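Local coordinates for actin depolymerization factor 2 (Plasmodium berghei, PDB 2XFA), which probably binds actin and promotes the turnover of actin filaments in the malaria parasite, at residues 34-37 and 41-44; 8-13 and 107-112; 92-97 and 115-120; 61-66 and 75-80. One frame throughout, in Å; residues are numbered along the deposited sequence.

Interaction 1: 34-37 and 41-44; sequences YKIE and KIVV
The phenol ring of Y34 meets the opposite strand at its edge, where V43 O lies near the ring plane, 3.8 Å from CD1. V44 CG2 comes to CE1 at a slant, 4.1 Å away, and I42 CG2 also arrives obliquely, beside CB. The pairing is a beta hairpin of the ADF-homology fold, strands 31-37 and 41-48 being joined by three residues. Outside the two strands the ring packs on F20 and I76, and its hydroxyl is hydrogen-bonded to C16 O of helix 14-24, which helps hold the ring and its polar end in place. The short segments run antiparallel but are clearly twisted, with 139° between their directions. K35 and V43 form a hydrogen-bonded pair: K35 N to V43 O is 2.8 Å, and the return bond from V43 N to K35 O is 2.7 Å and nearly straight (170°). Nearer the turn the second such pair is less even, with E37 N firmly bonded to K41 O at 2.8 Å, while K41 N to E37 O, at 3.4 Å, is weak. Between these pairs I36 and I42 sit on one face and touch through their CG1 atoms; I36 N looks outward and is bonded to Y110 OH of helix 104-118. K35, V43, E37 and K41 occupy the other face. There the K35 side chain, its CG placed between the backbone N and carbonyl carbon (chi1 68°), runs alongside V43 in the same direction. V43 CG1 touches two neighbours on the facing strand, K35 CG at 3.7 Å and E37 CB at 3.8 Å.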
loop_
_atom_site.group_PDB
_atom_site.type_symbol
_atom_site.label_atom_id
_atom_site.label_comp_id
_atom_site.label_asym_id
_atom_site.label_seq_id
_atom_site.Cartn_x
_atom_site.Cartn_y
_atom_site.Cartn_z
ATOM N N TYR A 34 -1.226 -6.181 -0.002
ATOM C CA TYR A 34 -0.993 -7.306 -0.900
ATOM C C TYR A 34 0.328 -7.931 -0.550
ATOM O O TYR A 34 1.217 -7.243 -0.055
ATOM C CB TYR A 34 -0.837 -6.815 -2.349
ATOM C CG TYR A 34 -2.033 -6.150 -2.931
ATOM C CD1 TYR A 34 -3.044 -6.896 -3.511
ATOM C CD2 TYR A 34 -2.154 -4.769 -2.921
ATOM C CE1 TYR A 34 -4.144 -6.288 -4.067
ATOM C CE2 TYR A 34 -3.250 -4.154 -3.461
ATOM C CZ TYR A 34 -4.245 -4.924 -4.039
ATOM O OH TYR A 34 -5.344 -4.320 -4.589
ATOM N N LYS A 35 0.503 -9.208 -0.884
ATOM C CA LYS A 35 1.784 -9.828 -0.652
ATOM C C LYS A 35 2.083 -10.819 -1.759
ATOM O O LYS A 35 1.205 -11.197 -2.528
ATOM C CB LYS A 35 1.767 -10.572 0.683
ATOM C CG LYS A 35 0.863 -11.776 0.645
ATOM C CD LYS A 35 0.594 -12.351 2.037
ATOM C CE LYS A 35 0.554 -13.881 1.977
ATOM N NZ LYS A 35 -0.655 -14.454 2.633
ATOM N N ILE A 36 3.334 -11.235 -1.853
ATOM C CA ILE A 36 3.663 -12.313 -2.779
ATOM C C ILE A 36 3.581 -13.633 -2.034
ATOM O O ILE A 36 4.318 -13.874 -1.082
ATOM C CB ILE A 36 5.035 -12.115 -3.425
ATOM C CG1 ILE A 36 5.039 -10.780 -4.179
ATOM C CG2 ILE A 36 5.349 -13.287 -4.368
ATOM C CD1 ILE A 36 6.405 -10.292 -4.613
ATOM N N GLU A 37 2.646 -14.467 -2.450
ATOM C CA GLU A 37 2.488 -15.778 -1.852
ATOM C C GLU A 37 3.313 -16.818 -2.588
ATOM O O GLU A 37 3.326 -16.866 -3.818
ATOM C CB GLU A 37 1.018 -16.186 -1.852
ATOM C CG GLU A 37 0.698 -17.268 -0.833
ATOM C CD GLU A 37 -0.743 -17.736 -0.902
ATOM O OE1 GLU A 37 -1.279 -17.855 -2.029
ATOM O OE2 GLU A 37 -1.329 -17.992 0.174
ATOM N N LYS A 41 2.907 -15.374 -6.830
ATOM C CA LYS A 41 1.570 -14.862 -7.081
ATOM C C LYS A 41 1.306 -13.702 -6.140
ATOM O O LYS A 41 1.411 -13.867 -4.936
ATOM C CB LYS A 41 0.559 -15.967 -6.814
ATOM C CG LYS A 41 -0.744 -15.866 -7.571
ATOM C CD LYS A 41 -1.700 -16.948 -7.089
ATOM C CE LYS A 41 -2.731 -17.296 -8.149
ATOM N NZ LYS A 41 -3.470 -16.088 -8.621
ATOM N N ILE A 42 0.955 -12.531 -6.669
ATOM C CA ILE A 42 0.632 -11.415 -5.781
ATOM C C ILE A 42 -0.800 -11.613 -5.334
ATOM O O ILE A 42 -1.675 -11.839 -6.162
ATOM C CB ILE A 42 0.841 -10.055 -6.438
ATOM C CG1 ILE A 42 2.316 -9.913 -6.848
ATOM C CG2 ILE A 42 0.375 -8.917 -5.493
ATOM C CD1 ILE A 42 2.693 -8.563 -7.371
ATOM N N VAL A 43 -1.023 -11.593 -4.021
ATOM C CA VAL A 43 -2.354 -11.864 -3.464
ATOM C C VAL A 43 -2.769 -10.830 -2.385
ATOM O O VAL A 43 -1.928 -10.114 -1.853
ATOM C CB VAL A 43 -2.414 -13.301 -2.895
ATOM C CG1 VAL A 43 -1.600 -13.401 -1.629
ATOM C CG2 VAL A 43 -3.834 -13.713 -2.620
ATOM N N VAL A 44 -4.062 -10.753 -2.091
ATOM C CA VAL A 44 -4.584 -9.904 -1.030
ATOM C C VAL A 44 -4.226 -10.476 0.343
ATOM O O VAL A 44 -4.529 -11.629 0.645
ATOM C CB VAL A 44 -6.113 -9.810 -1.112
ATOM C CG1 VAL A 44 -6.662 -9.072 0.097
ATOM C CG2 VAL A 44 -6.528 -9.133 -2.388
#

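Interaction 2: 8-13 and 107-112; sequences SGVNVS and KMLYAA
V10 and S8 reach L109 on helix 104-118 through carbon atoms, and all the contact across these two segments is of the van der Waals kind. The apolar part is V10 on L109: CG1 of V10 lies 3.9 Å from L109 CG and the same distance from L109 CD2, so one valine methyl rests on the fork of the leucine while the two side chains cross obliquely. L109 places its CG anti to the backbone N (chi1 -161°), which carries the fork from the helix across to the N-terminal arm.

The second kind is contact with the carbons of a polar residue. S8 CB approaches L109 CD1 at 3.5 Å, and its OG is 3.9 Å from the same methyl; A112 CB, one turn further along the helix, is at the margin, 4.5 Å from S8 CB. S8 is poorly ordered, so its short distance carries little weight.

Hydrogen bonds serve each segment separately. A112 N is bonded to M108 O at 2.8 Å within the helix, whereas N11 pairs through its backbone with I42 of strand 41-48, adding the short strand 11-12 to the sheet edge. L109 and V10 also lie on I36 and I42 of the hairpin, respectively. With only 163 Å² buried, no directional bond between these segments sets how the arm lies on the helix; the contact is a small apolar patch at the surface.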
loop_
_atom_site.group_PDB
_atom_site.type_symbol
_atom_site.label_atom_id
_atom_site.label_comp_id
_atom_site.label_asym_id
_atom_site.label_seq_id
_atom_site.Cartn_x
_atom_site.Cartn_y
_atom_site.Cartn_z
ATOM N N SER A 8 11.902 -11.151 -12.846
ATOM C CA SER A 8 11.623 -12.305 -11.987
ATOM C C SER A 8 10.203 -12.835 -12.202
ATOM O O SER A 8 9.377 -12.187 -12.847
ATOM C CB SER A 8 11.886 -11.988 -10.510
ATOM O OG SER A 8 13.269 -12.093 -10.206
ATOM N N GLY A 9 9.923 -14.012 -11.653
ATOM C CA GLY A 9 8.762 -14.773 -12.076
ATOM C C GLY A 9 7.530 -14.809 -11.192
ATOM O O GLY A 9 7.144 -15.878 -10.717
ATOM N N VAL A 10 6.891 -13.658 -10.993
ATOM C CA VAL A 10 5.616 -13.625 -10.280
ATOM C C VAL A 10 4.502 -12.982 -11.125
ATOM O O VAL A 10 4.761 -12.075 -11.916
ATOM C CB VAL A 10 5.749 -12.950 -8.882
ATOM C CG1 VAL A 10 7.162 -12.436 -8.662
ATOM C CG2 VAL A 10 4.725 -11.839 -8.709
ATOM N N ASN A 11 3.278 -13.494 -10.980
ATOM C CA ASN A 11 2.104 -12.935 -11.646
ATOM C C ASN A 11 1.105 -12.364 -10.639
ATOM O O ASN A 11 1.275 -12.516 -9.415
ATOM C CB ASN A 11 1.411 -13.987 -12.516
ATOM C CG ASN A 11 0.472 -14.886 -11.721
ATOM O OD1 ASN A 11 0.594 -15.007 -10.504
ATOM N ND2 ASN A 11 -0.468 -15.525 -12.412
ATOM N N VAL A 12 0.052 -11.736 -11.157
ATOM C CA VAL A 12 -0.891 -10.992 -10.325
ATOM C C VAL A 12 -2.286 -11.617 -10.318
ATOM O O VAL A 12 -2.934 -11.714 -11.358
ATOM C CB VAL A 12 -1.026 -9.531 -10.814
ATOM C CG1 VAL A 12 -1.835 -8.708 -9.816
ATOM C CG2 VAL A 12 0.340 -8.912 -11.045
ATOM N N SER A 13 -2.751 -12.012 -9.138
ATOM C CA SER A 13 -4.071 -12.614 -8.976
ATOM C C SER A 13 -5.195 -11.629 -9.267
ATOM O O SER A 13 -5.117 -10.463 -8.892
ATOM C CB SER A 13 -4.243 -13.158 -7.557
ATOM O OG SER A 13 -5.541 -13.714 -7.396
ATOM N N LYS A 107 13.322 -8.808 -0.852
ATOM C CA LYS A 107 13.468 -7.421 -1.295
ATOM C C LYS A 107 13.528 -7.296 -2.826
ATOM O O LYS A 107 12.753 -6.560 -3.425
ATOM C CB LYS A 107 14.691 -6.759 -0.656
ATOM C CG LYS A 107 14.403 -6.106 0.685
ATOM C CD LYS A 107 15.658 -5.554 1.334
ATOM C CE LYS A 107 15.664 -4.033 1.311
ATOM N NZ LYS A 107 14.450 -3.426 1.937
ATOM N N MET A 108 14.447 -8.011 -3.459
ATOM C CA MET A 108 14.576 -7.920 -4.916
ATOM C C MET A 108 13.303 -8.347 -5.645
ATOM O O MET A 108 12.831 -7.638 -6.516
ATOM C CB MET A 108 15.811 -8.679 -5.410
ATOM C CG MET A 108 17.121 -8.011 -4.986
ATOM S SD MET A 108 18.628 -8.823 -5.576
ATOM C CE MET A 108 18.830 -8.113 -7.213
ATOM N N LEU A 109 12.720 -9.474 -5.249
ATOM C CA LEU A 109 11.485 -9.943 -5.864
ATOM C C LEU A 109 10.329 -8.940 -5.761
ATOM O O LEU A 109 9.608 -8.713 -6.725
ATOM C CB LEU A 109 11.056 -11.267 -5.255
ATOM C CG LEU A 109 10.069 -12.006 -6.160
ATOM C CD1 LEU A 109 10.828 -12.777 -7.246
ATOM C CD2 LEU A 109 9.190 -12.941 -5.347
ATOM N N TYR A 110 10.134 -8.352 -4.586
ATOM C CA TYR A 110 9.086 -7.350 -4.446
ATOM C C TYR A 110 9.338 -6.128 -5.342
ATOM O O TYR A 110 8.436 -5.639 -6.010
ATOM C CB TYR A 110 8.931 -6.924 -2.983
ATOM C CG TYR A 110 7.960 -7.780 -2.220
ATOM C CD1 TYR A 110 8.373 -8.942 -1.586
ATOM C CD2 TYR A 110 6.636 -7.430 -2.135
ATOM C CE1 TYR A 110 7.466 -9.718 -0.854
ATOM C CE2 TYR A 110 5.736 -8.183 -1.403
ATOM C CZ TYR A 110 6.158 -9.321 -0.768
ATOM O OH TYR A 110 5.249 -10.067 -0.075
ATOM N N ALA A 111 10.567 -5.638 -5.343
ATOM C CA ALA A 111 10.906 -4.493 -6.164
ATOM C C ALA A 111 10.738 -4.841 -7.630
ATOM O O ALA A 111 10.227 -4.043 -8.394
ATOM C CB ALA A 111 12.328 -4.031 -5.887
ATOM N N ALA A 112 11.150 -6.045 -8.018
ATOM C CA ALA A 112 11.137 -6.399 -9.431
ATOM C C ALA A 112 9.728 -6.690 -9.919
ATOM O O ALA A 112 9.494 -6.721 -11.114
ATOM C CB ALA A 112 12.057 -7.583 -9.708
#

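Interaction 3: 92-97 and 115-120; sequences IYFIFW and ESLVRK
F94 takes V118 over a face of its ring and L117 at the edge, and these three residues make up the contact. The tight part is the valine: V118 CG2 stands 3.4 Å above the ring plane and 3.6 Å from the ring centroid, only 15° off the normal, which meets the geometry of a CH-pi contact. Its nearest ring atoms, F94 CZ and CE2, are both 3.5 Å away, so the methyl leans slightly toward that part of the rim. L117 comes in differently. Its CD1 lies in the plane of the ring, 3.8 Å from F94 CE1, and meets the edge rather than the pi face. With CG anti to the backbone N (chi1 178°), F94 extends its ring from the strand toward the helix, where both approaches occur; strand and helix backbones remain 8.1 Å apart at their nearest CA atoms, those of F94 and V118.

Away from this ring the contact is loose. E115 and R119 are exposed and make no contact with strand 92-97, R119 is poorly ordered, and the total area buried is a modest 131 Å². The helical turn there is held by its own backbone, R119 N being bonded to E115 O at 2.9 Å.

The setting is the beta-alpha-beta unit of strand 89-97, helix 104-118 and strand 126-130. F94 is bonded through its backbone to K126 and L128 of the parallel edge strand, its side chain packs on I76 of strand 73-81, and L117 reaches across to Y74 and to the ring of Y34 on strand 31-37.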
loop_
_atom_site.group_PDB
_atom_site.type_symbol
_atom_site.label_atom_id
_atom_site.label_comp_id
_atom_site.label_asym_id
_atom_site.label_seq_id
_atom_site.Cartn_x
_atom_site.Cartn_y
_atom_site.Cartn_z
ATOM N N ILE A 92 -5.690 8.244 -3.716
ATOM C CA ILE A 92 -5.220 6.870 -3.655
ATOM C C ILE A 92 -3.707 6.833 -3.638
ATOM O O ILE A 92 -3.064 7.300 -4.571
ATOM C CB ILE A 92 -5.738 6.034 -4.819
ATOM C CG1 ILE A 92 -7.263 5.930 -4.759
ATOM C CG2 ILE A 92 -5.134 4.637 -4.753
ATOM C CD1 ILE A 92 -7.859 5.412 -6.053
ATOM N N TYR A 93 -3.137 6.321 -2.553
ATOM C CA TYR A 93 -1.685 6.186 -2.455
ATOM C C TYR A 93 -1.320 4.728 -2.658
ATOM O O TYR A 93 -2.022 3.848 -2.190
ATOM C CB TYR A 93 -1.193 6.644 -1.081
ATOM C CG TYR A 93 -1.092 8.140 -0.983
ATOM C CD1 TYR A 93 0.141 8.784 -1.071
ATOM C CD2 TYR A 93 -2.234 8.921 -0.874
ATOM C CE1 TYR A 93 0.232 10.173 -1.004
ATOM C CE2 TYR A 93 -2.156 10.308 -0.815
ATOM C CZ TYR A 93 -0.926 10.929 -0.875
ATOM O OH TYR A 93 -0.865 12.305 -0.811
ATOM N N PHE A 94 -0.202 4.482 -3.320
ATOM C CA PHE A 94 0.326 3.135 -3.434
ATOM C C PHE A 94 1.647 3.146 -2.663
ATOM O O PHE A 94 2.475 4.017 -2.877
ATOM C CB PHE A 94 0.583 2.775 -4.894
ATOM C CG PHE A 94 1.174 1.416 -5.081
ATOM C CD1 PHE A 94 0.359 0.328 -5.344
ATOM C CD2 PHE A 94 2.539 1.216 -4.968
ATOM C CE1 PHE A 94 0.899 -0.946 -5.522
ATOM C CE2 PHE A 94 3.092 -0.059 -5.135
ATOM C CZ PHE A 94 2.273 -1.139 -5.412
ATOM N N ILE A 95 1.832 2.203 -1.748
ATOM C CA ILE A 95 3.014 2.242 -0.900
ATOM C C ILE A 95 3.728 0.920 -1.000
ATOM O O ILE A 95 3.125 -0.133 -0.837
ATOM C CB ILE A 95 2.627 2.481 0.569
ATOM C CG1 ILE A 95 1.850 3.791 0.690
ATOM C CG2 ILE A 95 3.866 2.445 1.487
ATOM C CD1 ILE A 95 0.971 3.845 1.947
ATOM N N PHE A 96 5.009 0.983 -1.304
ATOM C CA PHE A 96 5.835 -0.200 -1.311
ATOM C C PHE A 96 6.648 -0.178 -0.015
ATOM O O PHE A 96 7.600 0.608 0.144
ATOM C CB PHE A 96 6.730 -0.230 -2.548
ATOM C CG PHE A 96 7.738 -1.356 -2.563
ATOM C CD1 PHE A 96 7.505 -2.546 -1.865
ATOM C CD2 PHE A 96 8.909 -1.229 -3.296
ATOM C CE1 PHE A 96 8.444 -3.567 -1.892
ATOM C CE2 PHE A 96 9.854 -2.248 -3.324
ATOM C CZ PHE A 96 9.630 -3.416 -2.637
ATOM N N TRP A 97 6.231 -1.031 0.911
ATOM C CA TRP A 97 6.926 -1.228 2.195
ATOM C C TRP A 97 8.028 -2.243 2.000
ATOM O O TRP A 97 7.770 -3.416 1.685
ATOM C CB TRP A 97 5.946 -1.751 3.218
ATOM C CG TRP A 97 6.541 -2.167 4.558
ATOM C CD1 TRP A 97 6.402 -3.388 5.153
ATOM C CD2 TRP A 97 7.334 -1.376 5.462
ATOM N NE1 TRP A 97 7.049 -3.408 6.387
ATOM C CE2 TRP A 97 7.640 -2.197 6.593
ATOM C CE3 TRP A 97 7.802 -0.066 5.442
ATOM C CZ2 TRP A 97 8.399 -1.738 7.683
ATOM C CZ3 TRP A 97 8.570 0.387 6.511
ATOM C CH2 TRP A 97 8.863 -0.452 7.617
ATOM N N GLU A 115 6.153 -3.126 -10.449
ATOM C CA GLU A 115 5.588 -2.646 -11.723
ATOM C C GLU A 115 4.424 -3.488 -12.254
ATOM O O GLU A 115 3.463 -2.962 -12.835
ATOM C CB GLU A 115 6.666 -2.570 -12.822
ATOM C CG GLU A 115 7.912 -1.748 -12.476
ATOM C CD GLU A 115 9.014 -2.575 -11.808
ATOM O OE1 GLU A 115 9.929 -3.049 -12.526
ATOM O OE2 GLU A 115 8.961 -2.745 -10.569
ATOM N N SER A 116 4.539 -4.799 -12.090
ATOM C CA SER A 116 3.517 -5.731 -12.550
ATOM C C SER A 116 2.207 -5.431 -11.853
ATOM O O SER A 116 1.149 -5.551 -12.431
ATOM C CB SER A 116 3.937 -7.177 -12.260
ATOM O OG SER A 116 5.184 -7.488 -12.865
ATOM N N LEU A 117 2.283 -5.025 -10.594
ATOM C CA LEU A 117 1.082 -4.662 -9.868
ATOM C C LEU A 117 0.621 -3.243 -10.266
ATOM O O LEU A 117 -0.530 -3.038 -10.618
ATOM C CB LEU A 117 1.342 -4.724 -8.360
ATOM C CG LEU A 117 0.220 -5.163 -7.421
ATOM C CD1 LEU A 117 0.429 -4.649 -5.945
ATOM C CD2 LEU A 117 -1.122 -4.787 -7.990
ATOM N N VAL A 118 1.525 -2.274 -10.186
ATOM C CA VAL A 118 1.171 -0.861 -10.381
ATOM C C VAL A 118 0.569 -0.614 -11.745
ATOM O O VAL A 118 -0.374 0.164 -11.890
ATOM C CB VAL A 118 2.389 0.065 -10.157
ATOM C CG1 VAL A 118 2.107 1.485 -10.663
ATOM C CG2 VAL A 118 2.741 0.101 -8.657
ATOM N N ARG A 119 1.080 -1.300 -12.754
ATOM C CA ARG A 119 0.639 -1.008 -14.109
ATOM C C ARG A 119 -0.808 -1.461 -14.337
ATOM O O ARG A 119 -1.396 -1.145 -15.358
ATOM C CB ARG A 119 1.567 -1.668 -15.130
ATOM C CG ARG A 119 1.259 -3.143 -15.306
ATOM C CD ARG A 119 1.380 -3.585 -16.759
ATOM N NE ARG A 119 2.770 -3.841 -17.111
ATOM C CZ ARG A 119 3.473 -4.855 -16.618
ATOM N NH1 ARG A 119 2.901 -5.691 -15.764
ATOM N NH2 ARG A 119 4.741 -5.031 -16.972
ATOM N N LYS A 120 -1.372 -2.230 -13.409
ATOM C CA LYS A 120 -2.772 -2.665 -13.516
ATOM C C LYS A 120 -3.685 -1.745 -12.723
ATOM O O LYS A 120 -4.902 -1.883 -12.757
ATOM C CB LYS A 120 -2.946 -4.081 -12.949
ATOM C CG LYS A 120 -2.547 -5.207 -13.870
ATOM C CD LYS A 120 -1.070 -5.157 -14.179
ATOM C CE LYS A 120 -0.610 -6.402 -14.931
ATOM N NZ LYS A 120 -0.492 -7.589 -14.038
#

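Interaction 4: 61-66 and 75-80; sequences MRIKNN and IIADMP
I63 spans the gap between helix and strand, and its chain accounts for every contact here. The CB is directed at the strand, and from it the two branches part. CG2, anti to the backbone N, meets I75 CG2 at 4.0 Å. The longer branch leaves CB through CG1, beside the backbone N (chi1 -64°), and stays extended (chi2 175°), which brings CD1 to the strand. That terminal methyl touches three residues: I75 CG2 at 4.0 Å, A77 CB also at 4.0 Å, and M79 CE at 4.3 Å. I75, A77 and M79 are every second residue of strand 73-81, the rhythm of one sheet face; in this ADF-homology fold helix 56-65 packs on that face. The axes of 61-65 and 75-80 run nearly antiparallel, 165° between directions and 11.0 Å apart. I76, between I75 and A77, directs its CB away from the helix, and its side chain packs on Y34 and F94. A77 and M79 are also packed by I59, one turn earlier on the helix, while Y31 of strand 31-37 lies against I63 itself. Next to I63, R62 faces elsewhere, its NE in a salt bridge with E48 OE1.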
loop_
_atom_site.group_PDB
_atom_site.type_symbol
_atom_site.label_atom_id
_atom_site.label_comp_id
_atom_site.label_asym_id
_atom_site.label_seq_id
_atom_site.Cartn_x
_atom_site.Cartn_y
_atom_site.Cartn_z
ATOM N N MET A 61 -1.912 4.427 11.279
ATOM C CA MET A 61 -1.705 3.564 12.448
ATOM C C MET A 61 -2.198 2.142 12.189
ATOM O O MET A 61 -1.500 1.159 12.488
ATOM C CB MET A 61 -2.379 4.164 13.677
ATOM C CG MET A 61 -2.245 3.338 14.930
ATOM S SD MET A 61 -3.357 3.962 16.200
ATOM C CE MET A 61 -4.936 3.812 15.367
ATOM N N ARG A 62 -3.394 2.029 11.617
ATOM C CA ARG A 62 -3.961 0.717 11.311
ATOM C C ARG A 62 -3.122 -0.051 10.291
ATOM O O ARG A 62 -2.917 -1.251 10.415
ATOM C CB ARG A 62 -5.381 0.878 10.780
ATOM C CG ARG A 62 -6.326 1.552 11.764
ATOM C CD ARG A 62 -7.057 0.545 12.599
ATOM N NE ARG A 62 -8.258 0.063 11.928
ATOM C CZ ARG A 62 -9.492 0.450 12.238
ATOM N NH1 ARG A 62 -9.702 1.332 13.212
ATOM N NH2 ARG A 62 -10.521 -0.051 11.572
ATOM N N ILE A 63 -2.639 0.643 9.269
ATOM C CA ILE A 63 -1.785 -0.008 8.287
ATOM C C ILE A 63 -0.518 -0.496 8.945
ATOM O O ILE A 63 -0.096 -1.612 8.712
ATOM C CB ILE A 63 -1.393 0.931 7.140
ATOM C CG1 ILE A 63 -2.629 1.338 6.348
ATOM C CG2 ILE A 63 -0.410 0.248 6.223
ATOM C CD1 ILE A 63 -2.319 2.373 5.264
ATOM N N LYS A 64 0.073 0.356 9.773
ATOM C CA LYS A 64 1.341 0.042 10.412
ATOM C C LYS A 64 1.229 -1.221 11.266
ATOM O O LYS A 64 2.127 -2.055 11.283
ATOM C CB LYS A 64 1.810 1.215 11.256
ATOM C CG LYS A 64 3.123 0.956 11.992
ATOM C CD LYS A 64 2.963 1.173 13.485
ATOM C CE LYS A 64 4.196 0.695 14.247
ATOM N NZ LYS A 64 4.068 0.914 15.722
ATOM N N ASN A 65 0.109 -1.380 11.948
ATOM C CA ASN A 65 -0.051 -2.532 12.824
ATOM C C ASN A 65 -0.125 -3.835 12.038
ATOM O O ASN A 65 0.022 -4.899 12.612
ATOM C CB ASN A 65 -1.271 -2.361 13.725
ATOM C CG ASN A 65 -1.046 -1.327 14.797
ATOM O OD1 ASN A 65 0.080 -1.149 15.262
ATOM N ND2 ASN A 65 -2.112 -0.631 15.193
ATOM N N ASN A 66 -0.322 -3.741 10.720
ATOM C CA ASN A 66 -0.315 -4.924 9.841
ATOM C C ASN A 66 1.028 -5.216 9.179
ATOM O O ASN A 66 1.142 -6.165 8.406
ATOM C CB ASN A 66 -1.345 -4.791 8.709
ATOM C CG ASN A 66 -2.780 -4.831 9.201
ATOM O OD1 ASN A 66 -3.473 -3.809 9.218
ATOM N ND2 ASN A 66 -3.238 -6.017 9.598
ATOM N N ILE A 75 0.950 -1.692 -0.300
ATOM C CA ILE A 75 -0.270 -1.212 0.303
ATOM C C ILE A 75 -0.947 -0.206 -0.638
ATOM O O ILE A 75 -0.292 0.691 -1.171
ATOM C CB ILE A 75 0.034 -0.526 1.663
ATOM C CG1 ILE A 75 0.826 -1.484 2.579
ATOM C CG2 ILE A 75 -1.236 -0.061 2.338
ATOM C CD1 ILE A 75 2.262 -1.038 2.768
ATOM N N ILE A 76 -2.241 -0.389 -0.856
ATOM C CA ILE A 76 -3.051 0.637 -1.470
ATOM C C ILE A 76 -3.993 1.215 -0.405
ATOM O O ILE A 76 -4.711 0.466 0.253
ATOM C CB ILE A 76 -3.843 0.082 -2.675
ATOM C CG1 ILE A 76 -2.871 -0.428 -3.742
ATOM C CG2 ILE A 76 -4.733 1.173 -3.279
ATOM C CD1 ILE A 76 -3.545 -1.115 -4.896
ATOM N N ALA A 77 -3.991 2.539 -0.259
ATOM C CA ALA A 77 -4.783 3.223 0.748
ATOM C C ALA A 77 -5.521 4.419 0.160
ATOM O O ALA A 77 -4.936 5.222 -0.550
ATOM C CB ALA A 77 -3.893 3.706 1.855
ATOM N N ASP A 78 -6.798 4.546 0.495
ATOM C CA ASP A 78 -7.590 5.729 0.143
ATOM C C ASP A 78 -7.449 6.758 1.264
ATOM O O ASP A 78 -8.151 6.686 2.268
ATOM C CB ASP A 78 -9.045 5.325 -0.021
ATOM C CG ASP A 78 -9.797 6.209 -0.998
ATOM O OD1 ASP A 78 -9.180 7.115 -1.608
ATOM O OD2 ASP A 78 -11.016 5.984 -1.158
ATOM N N MET A 79 -6.515 7.689 1.105
ATOM C CA MET A 79 -6.176 8.637 2.163
ATOM C C MET A 79 -7.073 9.866 2.153
ATOM O O MET A 79 -7.209 10.523 1.128
ATOM C CB MET A 79 -4.724 9.081 2.007
ATOM C CG MET A 79 -3.735 7.939 2.083
ATOM S SD MET A 79 -3.908 7.097 3.669
ATOM C CE MET A 79 -2.266 6.404 3.841
ATOM N N PRO A 80 -7.679 10.190 3.306
ATOM C CA PRO A 80 -8.538 11.374 3.426
ATOM C C PRO A 80 -7.694 12.629 3.553
ATOM O O PRO A 80 -7.185 12.912 4.637
ATOM C CB PRO A 80 -9.303 11.130 4.739
ATOM C CG PRO A 80 -8.917 9.734 5.205
ATOM C CD PRO A 80 -7.610 9.428 4.562
#

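How the interactions relate
All four contacts reach one mixed sheet. Interaction 1 closes first within the chain, then interaction 4, then interaction 3, while interaction 2 ties the N-terminal arm to helix 104-118 and encloses interactions 1 and 4. Interactions 2 and 3 share that helix, their centres about 12 Å apart, whereas interaction 4 uses helix 56-65 on the other sheet face, about 14 Å from interaction 3 and 22 Å from interaction 2 between centres. Strand 73-81 links them: it is flanked by strands 31-37 and 89-97, and backbone bonds such as I95 N to I75 O (2.7 Å) join interaction 3 to interaction 4. The result is a single compact domain, its sheet sandwiched by helices.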